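Local atomic coordinates of CEP104 (Gallus gallus, PDB entry 5JO8), a protein that is a centriolar protein whose TOG domain, an all-helical array, probably binds tubulin or microtubules. Residues Pro255-Asp258 / Ala259-Lys263. Residues are numbered along the deposited sequence; the frame is centred on the assembly and turned at random.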
# COMPACT_ATOMS: atom_id res chain seq x y z
N PRO A 255 27.45 0.23 -11.96
CA PRO A 255 28.80 0.71 -12.24
C PRO A 255 29.66 -0.45 -12.72
O PRO A 255 29.37 -1.60 -12.38
CB PRO A 255 29.29 1.20 -10.87
CG PRO A 255 28.37 0.55 -9.86
CD PRO A 255 27.06 0.49 -10.56
N PRO A 256 30.70 -0.16 -13.50
CA PRO A 256 31.55 -1.25 -13.99
C PRO A 256 32.38 -1.89 -12.88
O PRO A 256 32.78 -1.23 -11.92
CB PRO A 256 32.42 -0.58 -15.05
CG PRO A 256 32.39 0.87 -14.73
CD PRO A 256 31.08 1.15 -14.07
N ASP A 257 32.62 -3.18 -13.00
CA ASP A 257 33.37 -3.92 -12.00
C ASP A 257 34.85 -3.59 -12.16
O ASP A 257 35.39 -3.64 -13.26
CB ASP A 257 33.12 -5.42 -12.19
CG ASP A 257 33.80 -6.27 -11.13
OD1 ASP A 257 34.28 -5.73 -10.10
OD2 ASP A 257 33.82 -7.51 -11.32
N ASP A 258 35.49 -3.20 -11.06
CA ASP A 258 36.95 -3.09 -11.04
C ASP A 258 37.50 -3.21 -9.63
O ASP A 258 36.73 -3.27 -8.66
CB ASP A 258 37.44 -1.81 -11.74
CG ASP A 258 36.82 -0.55 -11.18
OD1 ASP A 258 36.57 -0.46 -9.96
OD2 ASP A 258 36.61 0.39 -11.99
N ALA A 259 38.82 -3.25 -9.52
CA ALA A 259 39.49 -3.38 -8.24
C ALA A 259 39.07 -2.30 -7.25
O ALA A 259 38.89 -2.58 -6.06
CB ALA A 259 41.00 -3.36 -8.43
N SER A 260 38.92 -1.07 -7.73
CA SER A 260 38.65 0.05 -6.85
C SER A 260 37.27 -0.08 -6.20
O SER A 260 37.11 0.13 -5.00
CB SER A 260 38.75 1.38 -7.62
OG SER A 260 38.43 2.48 -6.79
N ILE A 261 36.29 -0.46 -7.00
CA ILE A 261 34.92 -0.53 -6.50
C ILE A 261 34.74 -1.70 -5.52
O ILE A 261 33.87 -1.65 -4.65
CB ILE A 261 33.88 -0.55 -7.64
CG1 ILE A 261 32.53 -0.03 -7.13
CG2 ILE A 261 33.73 -1.96 -8.23
CD1 ILE A 261 31.46 -0.03 -8.18
N ARG A 262 35.57 -2.73 -5.66
CA ARG A 262 35.50 -3.88 -4.77
C ARG A 262 36.03 -3.58 -3.37
O ARG A 262 35.89 -4.40 -2.46
CB ARG A 262 36.25 -5.07 -5.38
CG ARG A 262 35.45 -5.80 -6.44
CD ARG A 262 36.33 -6.60 -7.39
NE ARG A 262 35.51 -7.38 -8.31
CZ ARG A 262 35.03 -8.59 -8.03
NH1 ARG A 262 35.32 -9.16 -6.86
NH2 ARG A 262 34.28 -9.23 -8.92
N LYS A 263 36.62 -2.41 -3.19
CA LYS A 263 37.04 -1.96 -1.86
C LYS A 263 35.82 -1.70 -0.98
O LYS A 263 35.91 -1.70 0.25
CB LYS A 263 37.91 -0.71 -1.95
CG LYS A 263 39.21 -0.90 -2.73
CD LYS A 263 39.93 0.43 -2.92
CE LYS A 263 41.11 0.30 -3.86
NZ LYS A 263 41.68 1.63 -4.24
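R262 NE donates to D257 OD1 at 2.7 Å, the shorter arm of a side-on salt bridge between residues five apart. The other arm runs from R262 NH2 to D257 OD2 at 3.0 Å, so each carboxylate oxygen takes one nitrogen. The NH2 bond is the straighter, at 165°, and D257 OD2 sits in the guanidinium plane, whereas D257 OD1 is tilted from it; the two flat groups are turned 30° against each other. The arginine chain, extended from CG to NE, brings its NE/NH2 edge alongside the carboxylate. R262 NH1 also bridges to D272 of helix 265-276, so a single guanidinium ties two acids together.

D258 leads into a turn of helical backbone angles, A259-K263. Its side chain stands between backbone N and carbonyl carbon (chi1 55°), which brings D258 OD1 back within 3.0 Å of the backbone N of I261, a donor that meets it nearly along the C-O axis. Aspartate suits this place because a short acceptor side chain can fold back onto the turn that follows it. The carbonyl O of D258 in turn accepts the backbone N of R262 at 3.3 Å, closing an i to i+4 bond.

I261 supplies the apolar part. CG1 lies anti to the backbone N, sending I261 CD1 against the proline ring, 3.6 Å from P255 CG, with the two side chains crossing at about a right angle. Both also touch Y267, while D257 and R262 lean on F271, so the loop is fastened to helix 265-276 through ring and charge alike. With a backbone N-H held by a side-chain carboxylate, and with NE, NH2 and NH1 of R262 all engaged by acids, the guanidinium would be expected to keep a fixed orientation and hold this exposed loop against helix 265-276.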